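PDB 1Z6O: ferritin heavy chain from Trichoplusia ni, which oxidises ferrous iron and, in a shell of twelve heavy and twelve light chains, stores it as ferric hydroxide. Local coordinates for residues Ser117-Thr120 with Lys121-Asn125; Ile15-His18 with Arg19-Asn23. One frame throughout, in Å; residues are numbered along the deposited sequence.

Both contacts are local, each between residues three to five apart in one continuous piece of chain. Contact 2 (15-18 with 19-23) starts helix 19-47, and contact 1 (117-120 with 121-125) lies within helix 105-132. Their centres are 19 Å apart, and their nearest atoms stay about 7 Å apart without touching. The same two helices are joined by the disulfide between Cys21, in contact 2, and Cys130. Contact 1 borders the iron site: the side chain of Val119 is about 4 Å from the bound iron(III) ion and from the side chain of its ligand Glu32. Contact 2 lies away from the iron, at the end of the bundle.

Contact 1. Residues Ser117-Thr120 with Lys121-Asn125; sequences SDVT and KSIRN
Residues Ser117-Thr120 run straight into Lys121-Asn125 as one alpha-helical piece of helix 105-132, in the four-helix bundle of ferritin. Four consecutive i to i+4 backbone bonds of 2.9 to 3.1 Å join the two halves: Lys121 N to Ser117 O, Ser122 N to Asp118 O, Ile123 N to Val119 O and Arg124 N to Thr120 O.

Val119 and Ile123 lie one turn apart on the buried side. Their side chains meet obliquely, with Val119 CG1 3.7 Å from Ile123 CD1. In Val119, CG1 is trans to the backbone N (chi1 168°), which places this branch beside its own carbonyl carbon and toward the next turn. Ile123 CG1 also rests 3.3 Å from Val119 O. Both side chains touch Gln28 of helix 19-47 and Gln153 of helix 139-168. Val119 also packs on Glu32, a ligand of the bound iron(III) ion, and so lines the iron site.

Thr120 OG1 is held within the bundle by Glu116 O and Gln153 NE2. Ser122 OG bonds Gln28 OE1. Arg124 leaves on another side, where NH1 bonds Asn137 O of the second subunit and the guanidinium makes a cation-pi contact with Phe136 of that subunit. The root of the arginine stays on this helix, with Arg124 CG 3.4 Å from Thr120 O.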
# COMPACT_ATOMS: atom_id res chain seq x y z
N SER M 117 -38.31 38.74 -7.89
CA SER M 117 -39.74 38.66 -8.15
C SER M 117 -40.04 39.28 -9.54
O SER M 117 -40.86 38.76 -10.31
CB SER M 117 -40.49 39.40 -7.01
OG SER M 117 -41.88 39.38 -7.23
N ASP M 118 -39.40 40.40 -9.85
CA ASP M 118 -39.58 41.05 -11.16
C ASP M 118 -39.04 40.16 -12.29
O ASP M 118 -39.64 40.08 -13.37
CB ASP M 118 -38.83 42.39 -11.24
CG ASP M 118 -39.49 43.47 -10.42
OD1 ASP M 118 -40.68 43.33 -10.08
OD2 ASP M 118 -38.81 44.48 -10.12
N VAL M 119 -37.90 39.52 -12.05
CA VAL M 119 -37.33 38.64 -13.06
C VAL M 119 -38.24 37.44 -13.30
O VAL M 119 -38.44 37.01 -14.44
CB VAL M 119 -35.91 38.15 -12.65
CG1 VAL M 119 -35.45 37.00 -13.55
CG2 VAL M 119 -34.92 39.32 -12.74
N THR M 120 -38.82 36.89 -12.23
CA THR M 120 -39.72 35.75 -12.37
C THR M 120 -40.92 36.12 -13.23
O THR M 120 -41.33 35.38 -14.13
CB THR M 120 -40.21 35.28 -10.99
OG1 THR M 120 -39.07 34.91 -10.20
CG2 THR M 120 -41.16 34.07 -11.11
N LYS M 121 -41.49 37.28 -12.96
CA LYS M 121 -42.64 37.76 -13.73
C LYS M 121 -42.24 37.97 -15.20
O LYS M 121 -42.99 37.63 -16.12
CB LYS M 121 -43.13 39.06 -13.11
CG LYS M 121 -44.36 39.66 -13.74
CD LYS M 121 -44.79 40.89 -12.94
CE LYS M 121 -45.87 41.67 -13.67
NZ LYS M 121 -46.19 42.95 -12.98
N SER M 122 -41.05 38.52 -15.42
CA SER M 122 -40.59 38.75 -16.78
C SER M 122 -40.38 37.42 -17.53
O SER M 122 -40.75 37.30 -18.71
CB SER M 122 -39.29 39.57 -16.75
OG SER M 122 -38.79 39.73 -18.07
N ILE M 123 -39.81 36.41 -16.87
CA ILE M 123 -39.61 35.11 -17.52
C ILE M 123 -40.98 34.50 -17.87
O ILE M 123 -41.15 33.91 -18.93
CB ILE M 123 -38.80 34.15 -16.60
CG1 ILE M 123 -37.35 34.64 -16.52
CG2 ILE M 123 -38.84 32.70 -17.17
CD1 ILE M 123 -36.56 34.03 -15.37
N ARG M 124 -41.95 34.63 -16.97
CA ARG M 124 -43.28 34.09 -17.25
C ARG M 124 -43.86 34.81 -18.48
O ARG M 124 -44.59 34.20 -19.27
CB ARG M 124 -44.20 34.25 -16.01
CG ARG M 124 -43.86 33.26 -14.85
CD ARG M 124 -44.68 33.58 -13.58
NE ARG M 124 -46.07 33.76 -13.97
CZ ARG M 124 -46.93 32.77 -14.18
NH1 ARG M 124 -46.57 31.51 -13.99
NH2 ARG M 124 -48.13 33.04 -14.69
N ASN M 125 -43.55 36.09 -18.65
CA ASN M 125 -44.02 36.81 -19.83
C ASN M 125 -43.30 36.36 -21.10
O ASN M 125 -43.88 36.38 -22.19
CB ASN M 125 -43.89 38.32 -19.65
CG ASN M 125 -44.99 38.88 -18.76
OD1 ASN M 125 -46.13 38.41 -18.82
ND2 ASN M 125 -44.67 39.87 -17.95

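Contact 2. Residues Ile15-His18 with Arg19-Asn23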
# COMPACT_ATOMS: atom_id res chain seq x y z
N ILE M 15 -34.04 26.70 -38.71
CA ILE M 15 -34.05 27.93 -37.89
C ILE M 15 -35.50 28.36 -37.80
O ILE M 15 -36.04 28.92 -38.74
CB ILE M 15 -33.19 29.02 -38.58
CG1 ILE M 15 -31.77 28.46 -38.81
CG2 ILE M 15 -33.15 30.30 -37.72
CD1 ILE M 15 -30.81 29.43 -39.51
N THR M 16 -36.12 28.13 -36.65
CA THR M 16 -37.56 28.36 -36.53
C THR M 16 -38.13 29.34 -35.51
O THR M 16 -39.34 29.50 -35.45
CB THR M 16 -38.24 27.02 -36.27
OG1 THR M 16 -37.69 26.46 -35.07
CG2 THR M 16 -37.99 26.03 -37.42
N MET M 17 -37.30 29.97 -34.69
CA MET M 17 -37.88 30.88 -33.70
C MET M 17 -38.63 32.02 -34.37
O MET M 17 -38.22 32.51 -35.42
CB MET M 17 -36.78 31.46 -32.80
CG MET M 17 -36.23 30.46 -31.78
SD MET M 17 -35.12 31.27 -30.60
CE MET M 17 -36.28 32.37 -29.75
N HIS M 18 -39.73 32.44 -33.76
CA HIS M 18 -40.49 33.56 -34.31
C HIS M 18 -40.14 34.85 -33.60
O HIS M 18 -39.59 34.84 -32.49
CB HIS M 18 -42.00 33.27 -34.26
CG HIS M 18 -42.46 32.42 -35.41
ND1 HIS M 18 -41.83 31.25 -35.76
CD2 HIS M 18 -43.46 32.60 -36.31
CE1 HIS M 18 -42.42 30.74 -36.83
NE2 HIS M 18 -43.41 31.54 -37.18
N ARG M 19 -40.45 35.96 -34.26
CA ARG M 19 -40.09 37.28 -33.77
C ARG M 19 -40.51 37.72 -32.37
O ARG M 19 -39.70 38.26 -31.62
CB ARG M 19 -40.56 38.34 -34.79
CG ARG M 19 -40.38 39.78 -34.33
CD ARG M 19 -40.44 40.76 -35.51
NE ARG M 19 -39.14 40.86 -36.17
CZ ARG M 19 -38.11 41.59 -35.73
NH1 ARG M 19 -38.23 42.30 -34.62
NH2 ARG M 19 -36.96 41.58 -36.39
N SER M 20 -41.77 37.51 -32.02
CA SER M 20 -42.21 37.95 -30.70
C SER M 20 -41.42 37.23 -29.59
O SER M 20 -40.96 37.84 -28.62
CB SER M 20 -43.71 37.70 -30.55
OG SER M 20 -44.12 38.00 -29.23
N CYS M 21 -41.27 35.92 -29.75
CA CYS M 21 -40.53 35.12 -28.77
C CYS M 21 -39.06 35.55 -28.74
O CYS M 21 -38.48 35.77 -27.68
CB CYS M 21 -40.67 33.65 -29.16
SG CYS M 21 -39.74 32.49 -28.10
N ARG M 22 -38.45 35.71 -29.92
CA ARG M 22 -37.06 36.12 -29.97
C ARG M 22 -36.85 37.49 -29.33
O ARG M 22 -35.89 37.70 -28.59
CB ARG M 22 -36.56 36.12 -31.42
CG ARG M 22 -35.06 36.32 -31.54
CD ARG M 22 -34.57 36.11 -32.97
NE ARG M 22 -35.26 37.02 -33.89
CZ ARG M 22 -36.13 36.64 -34.82
NH1 ARG M 22 -36.43 35.35 -34.97
NH2 ARG M 22 -36.73 37.55 -35.57
N ASN M 23 -37.75 38.43 -29.60
CA ASN M 23 -37.61 39.76 -29.01
C ASN M 23 -37.76 39.71 -27.49
O ASN M 23 -37.08 40.45 -26.78
CB ASN M 23 -38.60 40.75 -29.63
CG ASN M 23 -38.20 41.17 -31.04
OD1 ASN M 23 -37.04 41.00 -31.44
ND2 ASN M 23 -39.14 41.72 -31.80
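The N-terminus of helix 19-47 is formed here, with His18 at the N-cap position. Its carbonyl starts the helical bonding: Arg22 N donates to His18 O over 2.9 Å, nearly straight at 165°. The imidazole turns back to the preceding loop. His18 ND1 bonds Thr16 O at 3.1 Å, and this oxygen lies close to the ring plane. The bond and the stack on Phe136 of the same chain together limit the ring's rotation.

Met17 reaches forward over the first turn. Its chain bends at the sulfur (chi3 65°), bringing the terminal methyl to the helix. There Met17 CE lies 3.8 Å from Cys21 SG and equally close to Arg22 CA. The guanidinium of Arg22 comes back over the capping residues. Met17 O sits at its edge, 3.4 Å from Arg22 NH1, while His18 O lies over one face. A long, weak ion pair runs from Arg22 NH1 to Glu83.

Cys21 SG forms the disulfide with Cys130, which ties this first turn to helix 105-132. Met17 and Cys21 both pack on Leu141 of helix 139-168, so the start of helix 19-47 is joined to two other helices of the bundle.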